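Local coordinates for protein thymidylate synthase (Enterobacteria phage T4, PDB 1TIS) that catalyses the reductive methylation of dUMP to dTMP, using methylenetetrahydrofolate as both one-carbon donor and reductant, as a homodimer, at residues T85-N90 against P107-Q112; P155-Y160 against A189-L194; M201-P206 against K248-S253. All coordinates share one frame; numbering follows the deposited sequence.

Contact 1: T85-N90 against P107-Q112; sequences TVWDEN and PIYGKQ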
loop_
_atom_site.group_PDB
_atom_site.type_symbol
_atom_site.label_atom_id
_atom_site.label_comp_id
_atom_site.label_asym_id
_atom_site.label_seq_id
_atom_site.Cartn_x
_atom_site.Cartn_y
_atom_site.Cartn_z
ATOM N N THR A 85 12.118 -14.077 22.844
ATOM C CA THR A 85 11.097 -13.366 22.129
ATOM C C THR A 85 11.635 -13.012 20.743
ATOM O O THR A 85 12.829 -12.823 20.503
ATOM C CB THR A 85 10.684 -12.110 22.949
ATOM O OG1 THR A 85 9.279 -12.045 22.750
ATOM C CG2 THR A 85 11.306 -10.789 22.531
ATOM N N VAL A 86 10.641 -12.958 19.861
ATOM C CA VAL A 86 10.716 -12.674 18.437
ATOM C C VAL A 86 11.642 -11.551 17.963
ATOM O O VAL A 86 12.090 -11.589 16.816
ATOM C CB VAL A 86 9.263 -12.407 17.928
ATOM C CG1 VAL A 86 8.640 -13.736 17.555
ATOM C CG2 VAL A 86 8.393 -11.697 18.996
ATOM N N TRP A 87 11.929 -10.517 18.772
ATOM C CA TRP A 87 12.832 -9.482 18.319
ATOM C C TRP A 87 14.204 -9.609 18.964
ATOM O O TRP A 87 15.119 -8.874 18.602
ATOM C CB TRP A 87 12.249 -8.081 18.613
ATOM C CG TRP A 87 11.172 -7.596 17.626
ATOM C CD1 TRP A 87 9.895 -7.995 17.833
ATOM C CD2 TRP A 87 11.294 -6.744 16.529
ATOM N NE1 TRP A 87 9.214 -7.401 16.900
ATOM C CE2 TRP A 87 9.986 -6.659 16.115
ATOM C CE3 TRP A 87 12.233 -6.020 15.806
ATOM C CZ2 TRP A 87 9.574 -5.902 15.041
ATOM C CZ3 TRP A 87 11.839 -5.246 14.717
ATOM C CH2 TRP A 87 10.523 -5.192 14.343
ATOM N N ASP A 88 14.450 -10.570 19.853
ATOM C CA ASP A 88 15.737 -10.710 20.520
ATOM C C ASP A 88 16.965 -10.818 19.640
ATOM O O ASP A 88 17.867 -9.971 19.692
ATOM C CB ASP A 88 15.712 -11.917 21.420
ATOM C CG ASP A 88 14.928 -11.696 22.691
ATOM O OD1 ASP A 88 14.939 -10.611 23.272
ATOM O OD2 ASP A 88 14.316 -12.655 23.112
ATOM N N GLU A 89 17.033 -11.840 18.802
ATOM C CA GLU A 89 18.157 -11.963 17.906
ATOM C C GLU A 89 17.655 -11.173 16.727
ATOM O O GLU A 89 17.084 -11.756 15.807
ATOM C CB GLU A 89 18.410 -13.418 17.500
ATOM C CG GLU A 89 19.551 -14.127 18.254
ATOM C CD GLU A 89 19.201 -14.783 19.592
ATOM O OE1 GLU A 89 18.237 -15.555 19.651
ATOM O OE2 GLU A 89 19.903 -14.538 20.574
ATOM N N ASN A 90 17.743 -9.841 16.872
ATOM C CA ASN A 90 17.327 -8.818 15.876
ATOM C C ASN A 90 17.762 -7.487 16.504
ATOM O O ASN A 90 18.373 -6.590 15.902
ATOM C CB ASN A 90 15.782 -8.812 15.628
ATOM C CG ASN A 90 15.351 -8.279 14.267
ATOM O OD1 ASN A 90 14.963 -7.130 14.140
ATOM N ND2 ASN A 90 15.372 -9.026 13.186
ATOM N N PRO A 107 12.966 3.713 16.396
ATOM C CA PRO A 107 11.566 4.058 16.188
ATOM C C PRO A 107 10.664 3.142 15.366
ATOM O O PRO A 107 10.015 3.536 14.380
ATOM C CB PRO A 107 11.678 5.470 15.645
ATOM C CG PRO A 107 13.018 5.597 15.018
ATOM C CD PRO A 107 13.835 4.805 16.018
ATOM N N ILE A 108 10.571 1.934 15.913
ATOM C CA ILE A 108 9.898 0.770 15.360
ATOM C C ILE A 108 8.404 0.993 15.275
ATOM O O ILE A 108 7.912 1.918 15.921
ATOM C CB ILE A 108 10.346 -0.401 16.305
ATOM C CG1 ILE A 108 11.796 -0.738 16.003
ATOM C CG2 ILE A 108 9.599 -1.664 16.095
ATOM C CD1 ILE A 108 12.065 -0.919 14.486
ATOM N N TYR A 109 7.707 0.173 14.465
ATOM C CA TYR A 109 6.231 0.118 14.331
ATOM C C TYR A 109 5.451 0.737 15.492
ATOM O O TYR A 109 4.849 1.778 15.273
ATOM C CB TYR A 109 5.614 -1.316 14.249
ATOM C CG TYR A 109 6.067 -2.334 13.224
ATOM C CD1 TYR A 109 7.230 -2.991 13.467
ATOM C CD2 TYR A 109 5.353 -2.615 12.086
ATOM C CE1 TYR A 109 7.709 -3.935 12.586
ATOM C CE2 TYR A 109 5.825 -3.561 11.199
ATOM C CZ TYR A 109 7.010 -4.223 11.451
ATOM O OH TYR A 109 7.544 -5.178 10.599
ATOM N N GLY A 110 5.492 0.188 16.716
ATOM C CA GLY A 110 4.709 0.708 17.814
ATOM C C GLY A 110 4.751 2.221 17.935
ATOM O O GLY A 110 3.693 2.868 17.916
ATOM N N LYS A 111 5.966 2.783 17.999
ATOM C CA LYS A 111 6.096 4.224 18.009
ATOM C C LYS A 111 5.445 4.813 16.747
ATOM O O LYS A 111 4.534 5.621 16.932
ATOM C CB LYS A 111 7.581 4.575 18.140
ATOM C CG LYS A 111 8.179 5.734 17.374
ATOM C CD LYS A 111 7.799 7.137 17.701
ATOM C CE LYS A 111 7.900 7.833 16.346
ATOM N NZ LYS A 111 7.806 9.280 16.446
ATOM N N GLN A 112 5.690 4.443 15.476
ATOM C CA GLN A 112 4.967 5.058 14.357
ATOM C C GLN A 112 3.472 4.804 14.447
ATOM O O GLN A 112 2.727 5.464 13.727
ATOM C CB GLN A 112 5.359 4.540 13.016
ATOM C CG GLN A 112 6.852 4.528 12.883
ATOM C CD GLN A 112 7.455 5.898 12.791
ATOM O OE1 GLN A 112 6.787 6.878 12.483
ATOM N NE2 GLN A 112 8.745 6.003 13.035
#
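Close to the probable active site of thymidylate synthase, Trp87 meets Tyr109 and Ile108 in a buried aromatic and apolar contact. The far corner of the indole does the touching: Trp87 CH2 lies 3.5 Å from Tyr109 CE1, and the adjoining Trp87 CZ2 is 3.7 Å from that same carbon. The first torsion of Trp87, with CG anti to the carbonyl carbon (chi1 -79°), sends the indole across to the 107-112 segment. Each ring receives the other at its edge, close to its own plane, so the two meet rim to rim, with planes at 79° and neither face covered by the other. A second, looser touch comes from the branch methyl of Ile108, where CG2 sits 4.0 Å from Trp87 CH2 at an oblique angle to the indole.

The two segments lie at the approaches to helices 88-95 and 109-114. Thr85 to Asp88 form a type I beta turn leading into the former, and the turn is closed by a 2.9 Å bond from Asp88 N to Thr85 O. In the other segment, Gln112 NE2 binds Pro107 O at 3.1 Å, in the carbonyl plane and on a lone pair, which links Gln112 to the residue five positions earlier.

Both rings are held from outside as well. Trp87 NE1 donates to Glu58 OE1, and the indole also meets Trp61 edge-to-face. Tyr109 stacks on Phe62, while its hydroxyl is hydrogen-bonded to the backbone N of Cys156, probably the nucleophile.

Contact 2: P155-Y160 against A189-L194; sequences PCHMFY and ASYATL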
loop_
_atom_site.group_PDB
_atom_site.type_symbol
_atom_site.label_atom_id
_atom_site.label_comp_id
_atom_site.label_asym_id
_atom_site.label_seq_id
_atom_site.Cartn_x
_atom_site.Cartn_y
_atom_site.Cartn_z
ATOM N N PRO A 155 9.912 -1.432 8.640
ATOM C CA PRO A 155 8.755 -2.321 8.773
ATOM C C PRO A 155 8.580 -3.165 7.537
ATOM O O PRO A 155 8.828 -2.633 6.473
ATOM C CB PRO A 155 7.582 -1.396 9.008
ATOM C CG PRO A 155 8.227 -0.176 9.600
ATOM C CD PRO A 155 9.466 -0.050 8.713
ATOM N N CYS A 156 8.265 -4.452 7.567
ATOM C CA CYS A 156 7.938 -5.117 6.307
ATOM C C CYS A 156 6.450 -4.834 6.111
ATOM O O CYS A 156 6.013 -4.569 4.981
ATOM C CB CYS A 156 8.174 -6.651 6.340
ATOM S SG CYS A 156 9.900 -7.200 6.496
ATOM N N HIS A 157 5.631 -4.839 7.178
ATOM C CA HIS A 157 4.230 -4.487 7.009
ATOM C C HIS A 157 4.119 -2.986 7.335
ATOM O O HIS A 157 4.315 -2.554 8.486
ATOM C CB HIS A 157 3.321 -5.348 7.927
ATOM C CG HIS A 157 3.783 -5.813 9.306
ATOM N ND1 HIS A 157 4.694 -6.725 9.560
ATOM C CD2 HIS A 157 3.279 -5.401 10.527
ATOM C CE1 HIS A 157 4.758 -6.875 10.869
ATOM N NE2 HIS A 157 3.914 -6.084 11.452
ATOM N N MET A 158 3.827 -2.162 6.320
ATOM C CA MET A 158 3.904 -0.723 6.483
ATOM C C MET A 158 2.675 0.131 6.371
ATOM O O MET A 158 2.713 1.299 6.742
ATOM C CB MET A 158 4.889 -0.189 5.502
ATOM C CG MET A 158 4.463 -0.443 4.069
ATOM S SD MET A 158 5.900 -0.111 3.020
ATOM C CE MET A 158 6.646 -1.594 3.622
ATOM N N PHE A 159 1.572 -0.414 5.921
ATOM C CA PHE A 159 0.437 0.389 5.563
ATOM C C PHE A 159 -0.810 -0.388 5.855
ATOM O O PHE A 159 -0.676 -1.615 5.950
ATOM C CB PHE A 159 0.609 0.610 4.136
ATOM C CG PHE A 159 0.279 1.981 3.703
ATOM C CD1 PHE A 159 0.967 3.043 4.261
ATOM C CD2 PHE A 159 -0.675 2.130 2.731
ATOM C CE1 PHE A 159 0.698 4.320 3.834
ATOM C CE2 PHE A 159 -0.943 3.408 2.304
ATOM C CZ PHE A 159 -0.262 4.488 2.853
ATOM N N TYR A 160 -1.978 0.268 5.986
ATOM C CA TYR A 160 -3.284 -0.410 6.012
ATOM C C TYR A 160 -4.440 0.549 6.003
ATOM O O TYR A 160 -4.343 1.677 6.491
ATOM C CB TYR A 160 -3.516 -1.379 7.203
ATOM C CG TYR A 160 -3.267 -1.066 8.659
ATOM C CD1 TYR A 160 -4.260 -0.431 9.379
ATOM C CD2 TYR A 160 -2.114 -1.508 9.302
ATOM C CE1 TYR A 160 -4.129 -0.236 10.733
ATOM C CE2 TYR A 160 -1.979 -1.317 10.674
ATOM C CZ TYR A 160 -2.996 -0.675 11.370
ATOM O OH TYR A 160 -2.875 -0.412 12.725
ATOM N N ALA A 189 -2.449 -13.933 10.885
ATOM C CA ALA A 189 -2.949 -13.894 12.252
ATOM C C ALA A 189 -2.872 -12.470 12.840
ATOM O O ALA A 189 -3.957 -11.975 13.167
ATOM C CB ALA A 189 -2.149 -14.896 13.130
ATOM N N SER A 190 -1.736 -11.730 12.940
ATOM C CA SER A 190 -1.673 -10.391 13.522
ATOM C C SER A 190 -2.748 -9.434 13.055
ATOM O O SER A 190 -3.458 -8.907 13.921
ATOM C CB SER A 190 -0.317 -9.785 13.238
ATOM O OG SER A 190 0.429 -9.461 14.418
ATOM N N TYR A 191 -2.993 -9.181 11.766
ATOM C CA TYR A 191 -4.082 -8.277 11.439
ATOM C C TYR A 191 -5.455 -8.932 11.608
ATOM O O TYR A 191 -6.418 -8.214 11.879
ATOM C CB TYR A 191 -3.917 -7.773 10.033
ATOM C CG TYR A 191 -2.776 -6.778 9.906
ATOM C CD1 TYR A 191 -2.883 -5.484 10.386
ATOM C CD2 TYR A 191 -1.602 -7.185 9.323
ATOM C CE1 TYR A 191 -1.800 -4.613 10.289
ATOM C CE2 TYR A 191 -0.524 -6.313 9.225
ATOM C CZ TYR A 191 -0.616 -5.026 9.706
ATOM O OH TYR A 191 0.501 -4.214 9.628
ATOM N N ALA A 192 -5.643 -10.261 11.475
ATOM C CA ALA A 192 -6.902 -10.961 11.770
ATOM C C ALA A 192 -7.365 -10.629 13.188
ATOM O O ALA A 192 -8.543 -10.302 13.424
ATOM C CB ALA A 192 -6.696 -12.449 11.705
ATOM N N THR A 193 -6.424 -10.696 14.155
ATOM C CA THR A 193 -6.678 -10.315 15.530
ATOM C C THR A 193 -6.892 -8.810 15.472
ATOM O O THR A 193 -7.961 -8.426 15.962
ATOM C CB THR A 193 -5.493 -10.689 16.428
ATOM O OG1 THR A 193 -5.184 -12.052 16.160
ATOM C CG2 THR A 193 -5.803 -10.614 17.910
ATOM N N LEU A 194 -6.081 -7.920 14.855
ATOM C CA LEU A 194 -6.411 -6.477 14.793
ATOM C C LEU A 194 -7.790 -6.120 14.234
ATOM O O LEU A 194 -8.406 -5.159 14.716
ATOM C CB LEU A 194 -5.437 -5.658 13.938
ATOM C CG LEU A 194 -4.590 -4.492 14.521
ATOM C CD1 LEU A 194 -4.651 -3.345 13.528
ATOM C CD2 LEU A 194 -5.108 -3.981 15.849
#
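His157, directly after the probable nucleophile Cys156, begins the strand and turns its imidazole toward Tyr191 of the helix. The hydroxyl of Tyr191 arrives at the imidazole edge, near the ring plane, with OH 3.2 Å from His157 CD2; this is a packing contact with a carbon. The two rings lie nearly perpendicular, at 87°, yet are set obliquely. Met158 and Phe159 both point away from the helix and both hydrogen-bond to the backbone of Tyr174, consistent with a beta bulge; Tyr160 turns back. With CG lodged between its backbone N and carbonyl carbon (chi1 49°), Tyr160 lays the CD2-CE2 side of its ring against Tyr191, CD2 being 3.3 Å from CE1 of Tyr191. Farther out, Tyr160 OH is 3.5 Å from Leu194 CD1. Tyr191 touches both His157 and Tyr160, and the three rings form an aromatic cluster.

The helix segment runs at 32° to the strand, their axes 12.5 Å apart, a gap bridged by these side chains. Trp173 of strand 168-179 stacks on Tyr191, and helix 53-64 packs against Leu194. On the strand's other side, Phe159 stacks with Phe159 of the second subunit at the dimer interface.

Contact 3: M201-P206 against K248-S253; sequences MCNLIP and KFRYLS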
loop_
_atom_site.group_PDB
_atom_site.type_symbol
_atom_site.label_atom_id
_atom_site.label_comp_id
_atom_site.label_asym_id
_atom_site.label_seq_id
_atom_site.Cartn_x
_atom_site.Cartn_y
_atom_site.Cartn_z
ATOM N N MET A 201 -14.257 -2.659 19.499
ATOM C CA MET A 201 -14.311 -1.285 20.015
ATOM C C MET A 201 -15.385 -0.578 19.248
ATOM O O MET A 201 -16.281 -0.012 19.856
ATOM C CB MET A 201 -13.019 -0.497 19.789
ATOM C CG MET A 201 -11.847 -0.903 20.661
ATOM S SD MET A 201 -10.329 -0.247 19.963
ATOM C CE MET A 201 -10.199 1.360 20.680
ATOM N N CYS A 202 -15.348 -0.683 17.913
ATOM C CA CYS A 202 -16.328 -0.018 17.068
ATOM C C CYS A 202 -17.708 -0.708 17.035
ATOM O O CYS A 202 -18.694 -0.175 16.517
ATOM C CB CYS A 202 -15.675 0.103 15.664
ATOM S SG CYS A 202 -14.128 1.033 15.674
ATOM N N ASN A 203 -17.761 -1.899 17.640
ATOM C CA ASN A 203 -18.904 -2.779 17.668
ATOM C C ASN A 203 -19.463 -3.012 16.253
ATOM O O ASN A 203 -20.606 -2.790 15.810
ATOM C CB ASN A 203 -19.960 -2.200 18.623
ATOM C CG ASN A 203 -21.034 -3.225 19.025
ATOM O OD1 ASN A 203 -22.216 -2.879 19.064
ATOM N ND2 ASN A 203 -20.756 -4.492 19.366
ATOM N N LEU A 204 -18.536 -3.536 15.493
ATOM C CA LEU A 204 -18.840 -3.892 14.157
ATOM C C LEU A 204 -18.499 -5.371 14.110
ATOM O O LEU A 204 -17.820 -5.944 14.973
ATOM C CB LEU A 204 -17.988 -3.026 13.220
ATOM C CG LEU A 204 -18.012 -1.472 13.243
ATOM C CD1 LEU A 204 -17.621 -0.920 11.898
ATOM C CD2 LEU A 204 -19.396 -0.937 13.406
ATOM N N ILE A 205 -19.044 -5.999 13.082
ATOM C CA ILE A 205 -18.848 -7.418 12.832
ATOM C C ILE A 205 -17.551 -7.404 12.054
ATOM O O ILE A 205 -17.434 -6.711 11.041
ATOM C CB ILE A 205 -19.988 -8.041 11.940
ATOM C CG1 ILE A 205 -21.415 -7.797 12.511
ATOM C CG2 ILE A 205 -19.671 -9.515 11.780
ATOM C CD1 ILE A 205 -21.747 -8.174 13.981
ATOM N N PRO A 206 -16.526 -8.091 12.512
ATOM C CA PRO A 206 -15.327 -8.288 11.716
ATOM C C PRO A 206 -15.711 -8.832 10.329
ATOM O O PRO A 206 -16.550 -9.724 10.175
ATOM C CB PRO A 206 -14.508 -9.207 12.605
ATOM C CG PRO A 206 -15.496 -9.848 13.564
ATOM C CD PRO A 206 -16.447 -8.708 13.836
ATOM N N LYS A 248 -18.809 -3.237 30.190
ATOM C CA LYS A 248 -19.023 -1.859 29.722
ATOM C C LYS A 248 -18.353 -1.521 28.383
ATOM O O LYS A 248 -18.887 -0.750 27.575
ATOM C CB LYS A 248 -18.520 -0.837 30.764
ATOM C CG LYS A 248 -17.159 -1.132 31.421
ATOM C CD LYS A 248 -16.578 0.010 32.284
ATOM C CE LYS A 248 -16.094 -0.369 33.720
ATOM N NZ LYS A 248 -15.011 -1.349 33.858
ATOM N N PHE A 249 -17.197 -2.156 28.136
ATOM C CA PHE A 249 -16.286 -1.987 27.008
ATOM C C PHE A 249 -16.725 -1.238 25.756
ATOM O O PHE A 249 -16.165 -0.183 25.445
ATOM C CB PHE A 249 -15.786 -3.371 26.581
ATOM C CG PHE A 249 -14.468 -3.369 25.809
ATOM C CD1 PHE A 249 -13.294 -3.006 26.435
ATOM C CD2 PHE A 249 -14.451 -3.734 24.484
ATOM C CE1 PHE A 249 -12.116 -3.011 25.741
ATOM C CE2 PHE A 249 -13.272 -3.741 23.790
ATOM C CZ PHE A 249 -12.111 -3.379 24.419
ATOM N N ARG A 250 -17.772 -1.685 25.053
ATOM C CA ARG A 250 -18.116 -1.123 23.753
ATOM C C ARG A 250 -18.716 0.282 23.765
ATOM O O ARG A 250 -19.061 0.883 22.740
ATOM C CB ARG A 250 -19.045 -2.121 23.054
ATOM C CG ARG A 250 -20.402 -2.280 23.671
ATOM C CD ARG A 250 -21.169 -3.130 22.695
ATOM N NE ARG A 250 -22.578 -2.784 22.532
ATOM C CZ ARG A 250 -23.513 -3.745 22.416
ATOM N NH1 ARG A 250 -23.247 -5.065 22.567
ATOM N NH2 ARG A 250 -24.772 -3.382 22.164
ATOM N N TYR A 251 -18.876 0.825 24.962
ATOM C CA TYR A 251 -19.395 2.174 25.085
ATOM C C TYR A 251 -18.255 3.098 25.562
ATOM O O TYR A 251 -18.361 4.347 25.542
ATOM C CB TYR A 251 -20.595 2.171 26.099
ATOM C CG TYR A 251 -21.651 1.056 25.932
ATOM C CD1 TYR A 251 -22.608 1.063 24.912
ATOM C CD2 TYR A 251 -21.618 -0.009 26.821
ATOM C CE1 TYR A 251 -23.512 0.009 24.771
ATOM C CE2 TYR A 251 -22.520 -1.059 26.685
ATOM C CZ TYR A 251 -23.466 -1.056 25.670
ATOM O OH TYR A 251 -24.366 -2.111 25.609
ATOM N N LEU A 252 -17.114 2.485 25.947
ATOM C CA LEU A 252 -16.071 3.258 26.592
ATOM C C LEU A 252 -15.426 4.147 25.563
ATOM O O LEU A 252 -15.458 3.782 24.388
ATOM C CB LEU A 252 -15.018 2.342 27.236
ATOM C CG LEU A 252 -15.425 1.475 28.447
ATOM C CD1 LEU A 252 -14.229 0.904 29.213
ATOM C CD2 LEU A 252 -16.162 2.360 29.412
ATOM N N SER A 253 -14.898 5.314 25.974
ATOM C CA SER A 253 -14.264 6.226 25.034
ATOM C C SER A 253 -13.052 5.569 24.425
ATOM O O SER A 253 -12.356 4.879 25.169
ATOM C CB SER A 253 -13.854 7.483 25.745
ATOM O OG SER A 253 -13.093 7.243 26.909
#
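Arg250 and Asn203 pack at the end of helix 184-202, where Asn203 is the first residue to leave helical geometry, with positive phi. From CB, which points toward the helix end, the arginine chain starts out with CG between the backbone N and the carbonyl carbon (chi1 68°). CG rests over the centre of the Tyr251 ring, 3.8 Å above its plane. CD then comes alongside the asparagine amide, 3.6 Å from Asn203 ND2. At the next atom, NE is 3.5 Å from Asn203 OD1, but the angle is too poor for a hydrogen bond: the oxygen lies above the guanidinium, offset toward its rim. CZ follows, 3.7 Å from Asn203 OD1, and the tip packs loosely, NH1 4.1 Å from Asn203 ND2 and NH2 4.0 Å from Asn203 OD1. The amide and guanidinium planes are 20° apart, and Tyr251 OH lies on the opposite face of the guanidinium, so this flat group is sandwiched.

Beside this exposed polar pair, the contact is apolar and buried. Phe249 approaches Met201 of the last helical turn, and Gln257 of helix 254-262 hydrogen-bonds through NE2 to the carbonyl oxygens of both residues. Met201 CG lies 4.5 Å from Phe249 CE2, oblique to the ring.

The three contacts follow one another along the chain, each closing before the next opens. Contacts 1 and 2 have centres about 14 Å apart and touch directly, because Tyr109 packs on Pro155, just before strand 157-164, and on His157, its first residue; together they form part of the surroundings of the probable nucleophile. Contact 3 lies about 20 Å from contact 2 and about 28 Å from contact 1, centre to centre, away from the nucleophile and the probable nucleotide and folate sites. Helix 184-202 joins it to contact 2: its middle packs on the mixed sheet, while its end meets the 248-253 loop.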